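Local coordinates for protein putidaredoxin reductase (Pseudomonas putida, PDB 1Q1R) that probably passes electrons from a reduced pyridine nucleotide through its bound FAD to putidaredoxin, the iron-sulfur partner of cytochrome P450cam, at residues A[12-17]-A[303-308]; A[18-23]-A[32-37]. All blocks are in the same frame, centred on the assembly; numbering follows the deposited sequence.

Contact 1: residues A[12-17]-A[303-308]; sequences TGLAGV and PNALEQ. With FAD (flavin-adenine dinucleotide), chain C.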
ATOM      1  N   THR A  12       0.287  12.419  -8.771  1.00 22.64           N
ATOM      2  CA  THR A  12       1.297  13.028  -7.923  1.00 22.01           C
ATOM      3  C   THR A  12       1.447  12.340  -6.571  1.00 22.00           C
ATOM      4  O   THR A  12       1.683  12.993  -5.553  1.00 22.52           O
ATOM      5  CB  THR A  12       0.995  14.519  -7.706  1.00 21.84           C
ATOM      6  OG1 THR A  12      -0.262  14.659  -7.032  1.00 19.33           O
ATOM      7  CG2 THR A  12       0.926  15.244  -9.050  1.00 21.62           C
ATOM      8  N   GLY A  13       1.282  11.021  -6.563  1.00 21.34           N
ATOM      9  CA  GLY A  13       1.471  10.259  -5.346  1.00 20.96           C
ATOM     10  C   GLY A  13       2.954   9.917  -5.329  1.00 21.13           C
ATOM     11  O   GLY A  13       3.705  10.425  -6.166  1.00 20.55           O
ATOM     12  N   LEU A  14       3.387   9.069  -4.401  1.00 21.31           N
ATOM     13  CA  LEU A  14       4.796   8.686  -4.312  1.00 22.24           C
ATOM     14  C   LEU A  14       5.358   8.152  -5.631  1.00 22.48           C
ATOM     15  O   LEU A  14       6.463   8.514  -6.034  1.00 22.70           O
ATOM     16  CB  LEU A  14       4.984   7.623  -3.223  1.00 23.03           C
ATOM     17  CG  LEU A  14       6.400   7.053  -3.049  1.00 23.02           C
ATOM     18  CD1 LEU A  14       7.380   8.146  -2.621  1.00 22.72           C
ATOM     19  CD2 LEU A  14       6.355   5.949  -2.005  1.00 23.21           C
ATOM     20  N   ALA A  15       4.601   7.283  -6.291  1.00 22.11           N
ATOM     21  CA  ALA A  15       5.041   6.694  -7.552  1.00 23.17           C
ATOM     22  C   ALA A  15       5.378   7.753  -8.596  1.00 23.94           C
ATOM     23  O   ALA A  15       6.474   7.751  -9.161  1.00 24.98           O
ATOM     24  CB  ALA A  15       3.974   5.745  -8.086  1.00 22.22           C
ATOM     25  N   GLY A  16       4.440   8.664  -8.847  1.00 23.67           N
ATOM     26  CA  GLY A  16       4.675   9.706  -9.831  1.00 23.86           C
ATOM     27  C   GLY A  16       5.815  10.642  -9.487  1.00 23.73           C
ATOM     28  O   GLY A  16       6.673  10.921 -10.326  1.00 24.68           O
ATOM     29  N   VAL A  17       5.826  11.133  -8.251  1.00 23.99           N
ATOM     30  CA  VAL A  17       6.862  12.053  -7.794  1.00 24.31           C
ATOM     31  C   VAL A  17       8.257  11.423  -7.839  1.00 25.07           C
ATOM     32  O   VAL A  17       9.228  12.087  -8.211  1.00 23.95           O
ATOM     33  CB  VAL A  17       6.559  12.547  -6.349  1.00 24.36           C
ATOM     34  CG1 VAL A  17       7.745  13.309  -5.786  1.00 23.29           C
ATOM     35  CG2 VAL A  17       5.317  13.445  -6.361  1.00 23.35           C
ATOM     36  N   PRO A 303       7.726   0.386  -0.849  1.00 20.53           N
ATOM     37  CA  PRO A 303       8.893  -0.210  -1.511  1.00 21.41           C
ATOM     38  C   PRO A 303       8.626  -0.514  -2.984  1.00 21.57           C
ATOM     39  O   PRO A 303       9.485  -0.290  -3.839  1.00 21.55           O
ATOM     40  CB  PRO A 303       9.150  -1.472  -0.687  1.00 21.13           C
ATOM     41  CG  PRO A 303       8.705  -1.046   0.697  1.00 21.90           C
ATOM     42  CD  PRO A 303       7.395  -0.343   0.388  1.00 19.54           C
ATOM     43  N   ASN A 304       7.428  -1.005  -3.282  1.00 22.23           N
ATOM     44  CA  ASN A 304       7.081  -1.325  -4.660  1.00 22.92           C
ATOM     45  C   ASN A 304       7.092  -0.074  -5.537  1.00 22.86           C
ATOM     46  O   ASN A 304       7.616  -0.089  -6.654  1.00 21.66           O
ATOM     47  CB  ASN A 304       5.709  -1.998  -4.721  1.00 23.37           C
ATOM     48  CG  ASN A 304       5.302  -2.355  -6.139  1.00 25.76           C
ATOM     49  OD1 ASN A 304       4.331  -1.810  -6.677  1.00 27.42           O
ATOM     50  ND2 ASN A 304       6.047  -3.264  -6.757  1.00 22.59           N
ATOM     51  N   ALA A 305       6.524   1.015  -5.030  1.00 22.69           N
ATOM     52  CA  ALA A 305       6.486   2.259  -5.792  1.00 22.58           C
ATOM     53  C   ALA A 305       7.897   2.777  -6.040  1.00 23.55           C
ATOM     54  O   ALA A 305       8.216   3.230  -7.139  1.00 23.86           O
ATOM     55  CB  ALA A 305       5.667   3.315  -5.046  1.00 21.90           C
ATOM     56  N   LEU A 306       8.743   2.711  -5.018  1.00 23.24           N
ATOM     57  CA  LEU A 306      10.115   3.186  -5.150  1.00 24.26           C
ATOM     58  C   LEU A 306      10.879   2.360  -6.189  1.00 24.88           C
ATOM     59  O   LEU A 306      11.508   2.913  -7.094  1.00 24.06           O
ATOM     60  CB  LEU A 306      10.828   3.125  -3.796  1.00 24.36           C
ATOM     61  CG  LEU A 306      10.241   4.018  -2.693  1.00 25.60           C
ATOM     62  CD1 LEU A 306      10.971   3.781  -1.367  1.00 25.44           C
ATOM     63  CD2 LEU A 306      10.361   5.473  -3.111  1.00 24.47           C
ATOM     64  N   GLU A 307      10.809   1.040  -6.057  1.00 25.65           N
ATOM     65  CA  GLU A 307      11.497   0.141  -6.980  1.00 27.38           C
ATOM     66  C   GLU A 307      11.042   0.374  -8.419  1.00 27.02           C
ATOM     67  O   GLU A 307      11.867   0.583  -9.311  1.00 26.71           O
ATOM     68  CB  GLU A 307      11.253  -1.316  -6.575  1.00 28.31           C
ATOM     69  CG  GLU A 307      11.786  -2.343  -7.572  1.00 31.74           C
ATOM     70  CD  GLU A 307      11.636  -3.775  -7.089  1.00 32.44           C
ATOM     71  OE1 GLU A 307      10.596  -4.099  -6.479  1.00 34.27           O
ATOM     72  OE2 GLU A 307      12.552  -4.585  -7.334  1.00 34.55           O
ATOM     73  N   GLN A 308       9.730   0.359  -8.641  1.00 27.16           N
ATOM     74  CA  GLN A 308       9.195   0.570  -9.980  1.00 27.69           C
ATOM     75  C   GLN A 308       9.520   1.957 -10.530  1.00 28.02           C
ATOM     76  O   GLN A 308       9.860   2.102 -11.704  1.00 28.11           O
ATOM     77  CB  GLN A 308       7.678   0.341  -9.994  1.00 27.81           C
ATOM     78  CG  GLN A 308       7.289  -1.106  -9.753  1.00 26.84           C
ATOM     79  CD  GLN A 308       5.819  -1.395 -10.030  1.00 27.71           C
ATOM     80  OE1 GLN A 308       5.350  -2.512  -9.810  1.00 29.22           O
ATOM     81  NE2 GLN A 308       5.092  -0.396 -10.519  1.00 26.09           N
TER
HETATM   82  PA  FAD C 749      -1.461   7.118  -5.070  1.00 22.85           P
HETATM   83  O1A FAD C 749      -2.900   6.763  -5.056  1.00 21.51           O
HETATM   84  O2A FAD C 749      -0.810   7.483  -3.791  1.00 23.56           O
HETATM   85  O5B FAD C 749      -1.218   8.315  -6.106  1.00 22.88           O
HETATM   86  C5B FAD C 749      -1.935   8.403  -7.343  1.00 24.60           C
HETATM   87  C4B FAD C 749      -2.385   9.859  -7.553  1.00 25.32           C
HETATM   88  O4B FAD C 749      -2.771  10.065  -8.959  1.00 24.74           O
HETATM   89  C3B FAD C 749      -3.640  10.172  -6.723  1.00 25.39           C
HETATM   90  O3B FAD C 749      -3.558  11.519  -6.236  1.00 25.67           O
HETATM   91  C2B FAD C 749      -4.754  10.074  -7.736  1.00 25.76           C
HETATM   92  O2B FAD C 749      -5.856  10.898  -7.346  1.00 26.90           O
HETATM   93  C1B FAD C 749      -4.089  10.655  -8.968  1.00 25.83           C
HETATM   94  N9A FAD C 749      -4.824  10.397 -10.237  1.00 27.11           N
HETATM   95  C8A FAD C 749      -5.407   9.245 -10.614  1.00 27.77           C
HETATM   96  N7A FAD C 749      -5.985   9.419 -11.810  1.00 28.81           N
HETATM   97  C5A FAD C 749      -5.765  10.676 -12.188  1.00 28.55           C
HETATM   98  C6A FAD C 749      -6.120  11.421 -13.314  1.00 29.91           C
HETATM   99  N6A FAD C 749      -6.844  10.869 -14.286  1.00 29.37           N
HETATM  100  N1A FAD C 749      -5.729  12.717 -13.403  1.00 29.68           N
HETATM  101  C2A FAD C 749      -5.010  13.290 -12.428  1.00 29.78           C
HETATM  102  N3A FAD C 749      -4.662  12.590 -11.338  1.00 27.80           N
HETATM  103  C4A FAD C 749      -5.026  11.293 -11.197  1.00 27.75           C
HETATM  104  N1  FAD C 749       2.823   1.188   2.159  1.00 21.11           N
HETATM  105  C2  FAD C 749       3.911   0.625   2.837  1.00 21.86           C
HETATM  106  O2  FAD C 749       4.804   0.062   2.206  1.00 25.16           O
HETATM  107  N3  FAD C 749       3.978   0.723   4.238  1.00 19.74           N
HETATM  108  C4  FAD C 749       2.955   1.390   4.953  1.00 20.01           C
HETATM  109  O4  FAD C 749       3.049   1.507   6.173  1.00 19.62           O
HETATM  110  C4X FAD C 749       1.863   1.951   4.270  1.00 19.58           C
HETATM  111  N5  FAD C 749       0.898   2.642   4.943  1.00 18.41           N
HETATM  112  C5X FAD C 749      -0.137   3.260   4.303  1.00 18.89           C
HETATM  113  C6  FAD C 749      -1.096   3.988   5.037  1.00 17.76           C
HETATM  114  C7  FAD C 749      -2.154   4.650   4.372  1.00 17.37           C
HETATM  115  C7M FAD C 749      -3.208   5.408   5.200  1.00 17.13           C
HETATM  116  C8  FAD C 749      -2.246   4.588   2.958  1.00 16.67           C
HETATM  117  C8M FAD C 749      -3.365   5.315   2.197  1.00 16.73           C
HETATM  118  C9  FAD C 749      -1.289   3.861   2.228  1.00 17.47           C
HETATM  119  C9A FAD C 749      -0.236   3.195   2.893  1.00 17.80           C
HETATM  120  N10 FAD C 749       0.749   2.469   2.170  1.00 20.28           N
HETATM  121  C10 FAD C 749       1.806   1.849   2.869  1.00 19.12           C
HETATM  122  C1' FAD C 749       0.664   2.348   0.683  1.00 20.18           C
HETATM  123  C2' FAD C 749       1.646   3.307   0.006  1.00 20.72           C
HETATM  124  O2' FAD C 749       1.499   4.610   0.580  1.00 21.17           O
HETATM  125  C3' FAD C 749       1.400   3.368  -1.513  1.00 20.70           C
HETATM  126  O3' FAD C 749       1.449   2.040  -2.049  1.00 21.65           O
HETATM  127  C4' FAD C 749       2.458   4.242  -2.200  1.00 21.09           C
HETATM  128  O4' FAD C 749       2.412   5.564  -1.658  1.00 21.15           O
HETATM  129  C5' FAD C 749       2.246   4.325  -3.722  1.00 21.79           C
HETATM  130  O5' FAD C 749       1.088   5.103  -4.071  1.00 20.68           O
HETATM  131  P   FAD C 749       0.889   5.547  -5.612  1.00 20.36           P
HETATM  132  O1P FAD C 749       1.668   6.782  -5.840  1.00 18.93           O
HETATM  133  O2P FAD C 749       1.185   4.373  -6.462  1.00 20.08           O
HETATM  134  O3P FAD C 749      -0.703   5.845  -5.732  1.00 22.24           O

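Contact 2: residues A[18-23]-A[32-37]; sequences EVAFGL and IRLVGD. With FAD (flavin-adenine dinucleotide), chain C.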
ATOM      1  N   GLU A  18       8.352  10.149  -7.460  1.00 25.18           N
ATOM      2  CA  GLU A  18       9.636   9.445  -7.467  1.00 26.51           C
ATOM      3  C   GLU A  18      10.140   9.287  -8.911  1.00 26.40           C
ATOM      4  O   GLU A  18      11.340   9.330  -9.171  1.00 25.59           O
ATOM      5  CB  GLU A  18       9.481   8.078  -6.801  1.00 27.80           C
ATOM      6  CG  GLU A  18      10.783   7.318  -6.582  1.00 31.54           C
ATOM      7  CD  GLU A  18      11.810   8.118  -5.800  1.00 33.64           C
ATOM      8  OE1 GLU A  18      11.437   8.775  -4.801  1.00 33.80           O
ATOM      9  OE2 GLU A  18      12.999   8.082  -6.186  1.00 37.24           O
ATOM     10  N   VAL A  19       9.218   9.104  -9.849  1.00 26.17           N
ATOM     11  CA  VAL A  19       9.602   8.979 -11.252  1.00 27.16           C
ATOM     12  C   VAL A  19      10.166  10.329 -11.692  1.00 28.04           C
ATOM     13  O   VAL A  19      11.244  10.410 -12.287  1.00 28.10           O
ATOM     14  CB  VAL A  19       8.389   8.615 -12.143  1.00 26.05           C
ATOM     15  CG1 VAL A  19       8.726   8.838 -13.616  1.00 26.50           C
ATOM     16  CG2 VAL A  19       7.997   7.164 -11.918  1.00 25.59           C
ATOM     17  N   ALA A  20       9.436  11.392 -11.369  1.00 28.44           N
ATOM     18  CA  ALA A  20       9.840  12.747 -11.726  1.00 29.32           C
ATOM     19  C   ALA A  20      11.249  13.094 -11.238  1.00 30.05           C
ATOM     20  O   ALA A  20      12.117  13.456 -12.039  1.00 30.27           O
ATOM     21  CB  ALA A  20       8.829  13.753 -11.171  1.00 28.67           C
ATOM     22  N   PHE A  21      11.478  12.991  -9.932  1.00 30.34           N
ATOM     23  CA  PHE A  21      12.788  13.311  -9.380  1.00 31.08           C
ATOM     24  C   PHE A  21      13.853  12.289  -9.754  1.00 32.39           C
ATOM     25  O   PHE A  21      15.025  12.637  -9.894  1.00 32.59           O
ATOM     26  CB  PHE A  21      12.715  13.469  -7.858  1.00 30.98           C
ATOM     27  CG  PHE A  21      12.067  14.752  -7.419  1.00 31.01           C
ATOM     28  CD1 PHE A  21      10.687  14.841  -7.283  1.00 31.13           C
ATOM     29  CD2 PHE A  21      12.835  15.889  -7.198  1.00 31.33           C
ATOM     30  CE1 PHE A  21      10.082  16.044  -6.936  1.00 30.54           C
ATOM     31  CE2 PHE A  21      12.240  17.097  -6.850  1.00 31.15           C
ATOM     32  CZ  PHE A  21      10.861  17.175  -6.720  1.00 31.98           C
ATOM     33  N   GLY A  22      13.451  11.033  -9.916  1.00 33.54           N
ATOM     34  CA  GLY A  22      14.403  10.005 -10.291  1.00 36.06           C
ATOM     35  C   GLY A  22      14.920  10.313 -11.682  1.00 37.69           C
ATOM     36  O   GLY A  22      16.115  10.204 -11.964  1.00 37.59           O
ATOM     37  N   LEU A  23      13.999  10.711 -12.549  1.00 38.80           N
ATOM     38  CA  LEU A  23      14.306  11.062 -13.926  1.00 40.44           C
ATOM     39  C   LEU A  23      15.367  12.158 -13.969  1.00 41.77           C
ATOM     40  O   LEU A  23      16.397  12.016 -14.624  1.00 42.20           O
ATOM     41  CB  LEU A  23      13.029  11.545 -14.613  1.00 40.15           C
ATOM     42  CG  LEU A  23      12.595  10.923 -15.939  1.00 40.56           C
ATOM     43  CD1 LEU A  23      12.915   9.444 -15.978  1.00 41.70           C
ATOM     44  CD2 LEU A  23      11.101  11.156 -16.111  1.00 40.48           C
ATOM     45  N   ILE A  32       9.729  17.826 -17.650  1.00 43.96           N
ATOM     46  CA  ILE A  32       8.972  16.879 -16.842  1.00 41.87           C
ATOM     47  C   ILE A  32       7.725  17.556 -16.289  1.00 40.69           C
ATOM     48  O   ILE A  32       7.811  18.569 -15.598  1.00 40.58           O
ATOM     49  CB  ILE A  32       9.819  16.362 -15.660  1.00 41.61           C
ATOM     50  CG1 ILE A  32      11.133  15.774 -16.183  1.00 41.27           C
ATOM     51  CG2 ILE A  32       9.033  15.317 -14.871  1.00 40.61           C
ATOM     52  CD1 ILE A  32      12.109  15.380 -15.096  1.00 40.68           C
ATOM     53  N   ARG A  33       6.563  16.996 -16.599  1.00 39.80           N
ATOM     54  CA  ARG A  33       5.313  17.558 -16.113  1.00 38.72           C
ATOM     55  C   ARG A  33       4.561  16.584 -15.222  1.00 36.52           C
ATOM     56  O   ARG A  33       4.204  15.490 -15.650  1.00 36.30           O
ATOM     57  CB  ARG A  33       4.406  17.964 -17.280  1.00 40.93           C
ATOM     58  CG  ARG A  33       4.290  19.467 -17.472  1.00 44.58           C
ATOM     59  CD  ARG A  33       2.948  19.840 -18.088  1.00 47.24           C
ATOM     60  NE  ARG A  33       2.677  21.274 -17.991  1.00 49.62           N
ATOM     61  CZ  ARG A  33       3.283  22.203 -18.723  1.00 51.04           C
ATOM     62  NH1 ARG A  33       4.201  21.853 -19.617  1.00 52.22           N
ATOM     63  NH2 ARG A  33       2.976  23.484 -18.558  1.00 51.40           N
ATOM     64  N   LEU A  34       4.333  16.992 -13.977  1.00 33.83           N
ATOM     65  CA  LEU A  34       3.588  16.186 -13.022  1.00 31.61           C
ATOM     66  C   LEU A  34       2.183  16.754 -13.012  1.00 30.84           C
ATOM     67  O   LEU A  34       2.003  17.945 -12.787  1.00 31.67           O
ATOM     68  CB  LEU A  34       4.182  16.306 -11.620  1.00 31.34           C
ATOM     69  CG  LEU A  34       5.218  15.286 -11.152  1.00 30.30           C
ATOM     70  CD1 LEU A  34       5.733  15.704  -9.792  1.00 29.68           C
ATOM     71  CD2 LEU A  34       4.595  13.890 -11.080  1.00 29.15           C
ATOM     72  N   VAL A  35       1.192  15.910 -13.267  1.00 29.63           N
ATOM     73  CA  VAL A  35      -0.190  16.364 -13.279  1.00 28.61           C
ATOM     74  C   VAL A  35      -1.024  15.471 -12.375  1.00 27.68           C
ATOM     75  O   VAL A  35      -1.054  14.258 -12.553  1.00 27.02           O
ATOM     76  CB  VAL A  35      -0.770  16.322 -14.708  1.00 29.05           C
ATOM     77  CG1 VAL A  35      -2.180  16.903 -14.713  1.00 28.80           C
ATOM     78  CG2 VAL A  35       0.136  17.097 -15.658  1.00 29.49           C
ATOM     79  N   GLY A  36      -1.696  16.074 -11.400  1.00 27.03           N
ATOM     80  CA  GLY A  36      -2.517  15.292 -10.495  1.00 26.53           C
ATOM     81  C   GLY A  36      -3.800  15.996 -10.108  1.00 27.22           C
ATOM     82  O   GLY A  36      -3.857  17.228 -10.083  1.00 27.58           O
ATOM     83  N   ASP A  37      -4.839  15.227  -9.810  1.00 27.82           N
ATOM     84  CA  ASP A  37      -6.102  15.835  -9.427  1.00 28.36           C
ATOM     85  C   ASP A  37      -6.062  16.330  -7.988  1.00 28.22           C
ATOM     86  O   ASP A  37      -6.899  17.132  -7.581  1.00 27.76           O
ATOM     87  CB  ASP A  37      -7.271  14.863  -9.636  1.00 28.85           C
ATOM     88  CG  ASP A  37      -7.093  13.539  -8.910  1.00 31.32           C
ATOM     89  OD1 ASP A  37      -8.048  12.730  -8.937  1.00 32.12           O
ATOM     90  OD2 ASP A  37      -6.018  13.296  -8.323  1.00 30.67           O
TER
HETATM   91  PA  FAD C 749      -1.461   7.118  -5.070  1.00 22.85           P
HETATM   92  O1A FAD C 749      -2.900   6.763  -5.056  1.00 21.51           O
HETATM   93  O2A FAD C 749      -0.810   7.483  -3.791  1.00 23.56           O
HETATM   94  O5B FAD C 749      -1.218   8.315  -6.106  1.00 22.88           O
HETATM   95  C5B FAD C 749      -1.935   8.403  -7.343  1.00 24.60           C
HETATM   96  C4B FAD C 749      -2.385   9.859  -7.553  1.00 25.32           C
HETATM   97  O4B FAD C 749      -2.771  10.065  -8.959  1.00 24.74           O
HETATM   98  C3B FAD C 749      -3.640  10.172  -6.723  1.00 25.39           C
HETATM   99  O3B FAD C 749      -3.558  11.519  -6.236  1.00 25.67           O
HETATM  100  C2B FAD C 749      -4.754  10.074  -7.736  1.00 25.76           C
HETATM  101  O2B FAD C 749      -5.856  10.898  -7.346  1.00 26.90           O
HETATM  102  C1B FAD C 749      -4.089  10.655  -8.968  1.00 25.83           C
HETATM  103  N9A FAD C 749      -4.824  10.397 -10.237  1.00 27.11           N
HETATM  104  C8A FAD C 749      -5.407   9.245 -10.614  1.00 27.77           C
HETATM  105  N7A FAD C 749      -5.985   9.419 -11.810  1.00 28.81           N
HETATM  106  C5A FAD C 749      -5.765  10.676 -12.188  1.00 28.55           C
HETATM  107  C6A FAD C 749      -6.120  11.421 -13.314  1.00 29.91           C
HETATM  108  N6A FAD C 749      -6.844  10.869 -14.286  1.00 29.37           N
HETATM  109  N1A FAD C 749      -5.729  12.717 -13.403  1.00 29.68           N
HETATM  110  C2A FAD C 749      -5.010  13.290 -12.428  1.00 29.78           C
HETATM  111  N3A FAD C 749      -4.662  12.590 -11.338  1.00 27.80           N
HETATM  112  C4A FAD C 749      -5.026  11.293 -11.197  1.00 27.75           C
HETATM  113  N1  FAD C 749       2.823   1.188   2.159  1.00 21.11           N
HETATM  114  C2  FAD C 749       3.911   0.625   2.837  1.00 21.86           C
HETATM  115  O2  FAD C 749       4.804   0.062   2.206  1.00 25.16           O
HETATM  116  N3  FAD C 749       3.978   0.723   4.238  1.00 19.74           N
HETATM  117  C4  FAD C 749       2.955   1.390   4.953  1.00 20.01           C
HETATM  118  O4  FAD C 749       3.049   1.507   6.173  1.00 19.62           O
HETATM  119  C4X FAD C 749       1.863   1.951   4.270  1.00 19.58           C
HETATM  120  N5  FAD C 749       0.898   2.642   4.943  1.00 18.41           N
HETATM  121  C5X FAD C 749      -0.137   3.260   4.303  1.00 18.89           C
HETATM  122  C6  FAD C 749      -1.096   3.988   5.037  1.00 17.76           C
HETATM  123  C7  FAD C 749      -2.154   4.650   4.372  1.00 17.37           C
HETATM  124  C7M FAD C 749      -3.208   5.408   5.200  1.00 17.13           C
HETATM  125  C8  FAD C 749      -2.246   4.588   2.958  1.00 16.67           C
HETATM  126  C8M FAD C 749      -3.365   5.315   2.197  1.00 16.73           C
HETATM  127  C9  FAD C 749      -1.289   3.861   2.228  1.00 17.47           C
HETATM  128  C9A FAD C 749      -0.236   3.195   2.893  1.00 17.80           C
HETATM  129  N10 FAD C 749       0.749   2.469   2.170  1.00 20.28           N
HETATM  130  C10 FAD C 749       1.806   1.849   2.869  1.00 19.12           C
HETATM  131  C1' FAD C 749       0.664   2.348   0.683  1.00 20.18           C
HETATM  132  C2' FAD C 749       1.646   3.307   0.006  1.00 20.72           C
HETATM  133  O2' FAD C 749       1.499   4.610   0.580  1.00 21.17           O
HETATM  134  C3' FAD C 749       1.400   3.368  -1.513  1.00 20.70           C
HETATM  135  O3' FAD C 749       1.449   2.040  -2.049  1.00 21.65           O
HETATM  136  C4' FAD C 749       2.458   4.242  -2.200  1.00 21.09           C
HETATM  137  O4' FAD C 749       2.412   5.564  -1.658  1.00 21.15           O
HETATM  138  C5' FAD C 749       2.246   4.325  -3.722  1.00 21.79           C
HETATM  139  O5' FAD C 749       1.088   5.103  -4.071  1.00 20.68           O
HETATM  140  P   FAD C 749       0.889   5.547  -5.612  1.00 20.36           P
HETATM  141  O1P FAD C 749       1.668   6.782  -5.840  1.00 18.93           O
HETATM  142  O2P FAD C 749       1.185   4.373  -6.462  1.00 20.08           O
HETATM  143  O3P FAD C 749      -0.703   5.845  -5.732  1.00 22.24           O

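Contact 1: residues A[12-17]-A[303-308]
Leu14, Ala305 and Leu306 bring the start of helix 14-25 against helix 302-316, next to the pyrophosphate and ribityl chain of FAD. Leu14 reaches across with both methyls: CD2 rests on the methyl of Ala305 (Leu14 CD2 to Ala305 CB 4.1 Å), while CD1 meets the branch of the next residue (Leu14 CD1 to Leu306 CD2 4.0 Å). Its CG lies anti to the backbone N (chi1 177°), which carries the fork off the first turn of its helix and over to the neighbouring one. Leu306 has its CG anti to the carbonyl carbon (chi1 -63°) and makes the contact with its CD2 methyl; the two leucine side chains cross obliquely there. Ala15 adds a small methyl-to-methyl touch, Ala15 CB to Ala305 CB at 4.2 Å. With alanine in both places the helices come close, the CA atoms of Ala15 and Ala305 being 5.0 Å apart.

Leu14, Ala15 and Ala305 also face the cofactor. Ala305 CB packs on FAD C5' at 3.8 Å, and Leu14 CB lies 3.6 Å from FAD O4'. Ala15 N donates a hydrogen bond to FAD O1P (3.0 Å, 158° at the hydrogen), placing a phosphate oxygen at the N-terminal end of helix 14-25, just after the N-cap residue Gly13. The backbone of Gly13 itself passes close to the cofactor, its CA 3.4 Å from FAD O5B. Gly13 and Gly16 fit the GxGxxG pattern of a Rossmann-type dinucleotide site, in which the helix dipole probably helps to offset phosphate charge. Between the segments the chemistry is purely apolar, without any hydrogen bond, which implies that methyl packing alone joins these two segments, while the amide of Ala15 serves the FAD phosphate.

Contact 2: residues A[18-23]-A[32-37]
The beta-alpha-beta unit of a Rossmann-type FAD domain, strand 6-10, helix 14-25 and strand 31-35, contains this contact: its helix packs on its second strand. Helix 18-23 and strand 32-35 run nearly antiparallel, at 167° between their directions, with their axes 9.2 Å apart at the closest approach, as expected where a crossover helix lies over a parallel sheet. Ala20 meets both strand side chains. Its methyl points at the strand and fits between two larger side chains, meeting Ile32 through its CG2 branch (Ala20 CB to Ile32 CG2 4.0 Å) and Leu34 through the fork (Ala20 CB to Leu34 CD1 3.9 Å).

Ile32 divides its two arms along the helix. With CG1 anti to the carbonyl carbon (chi1 -55°), the longer arm passes on to the following turn, where Ile32 CD1 touches Leu23 CB at 4.0 Å and also lies 3.6 Å from the carbonyl oxygen Ala20 O; CG2 stays over Ala20. The interface is buried and apolar, with no hydrogen bond between the segments; on the helix side of the sheet Ile9 of strand 6-10 and Ile75 of strand 75-78 also touch Ala20.

Past the end of the strand the chain reaches FAD. Gly36 CA lies 3.6 Å from FAD N3A, so the glycine backbone passes close to the adenine. Asp37 follows, an acidic residue after the second strand as in many Rossmann-type nucleotide sites. Its chi1 of 56° sets CG between the backbone N and the carbonyl carbon, and the carboxylate turns to the adenosine ribose, where the FAD O2B hydroxyl donates to Asp37 OD2 at 2.6 Å.

How the contacts relate
Contacts 1 and 2 share helix 14-25, the first using its N-terminal end and the second its following turns; their centres lie about 10 Å apart. In chain order, 12-17 runs straight into 18-23, 32-37 comes soon after, and 303-308 returns only after 265 further residues. Contact 2 is thus local, within one beta-alpha-beta unit, whereas contact 1 brings a distant helix back to that unit. The two also touch directly: Thr12 CG2 lies 3.6 Å from Gly36 N, and Gly16 O 3.7 Å from Leu34 CD2. Together they serve successive parts of FAD, contact 2 the adenosine and contact 1 the pyrophosphate, the ribityl chain and the flavin edge.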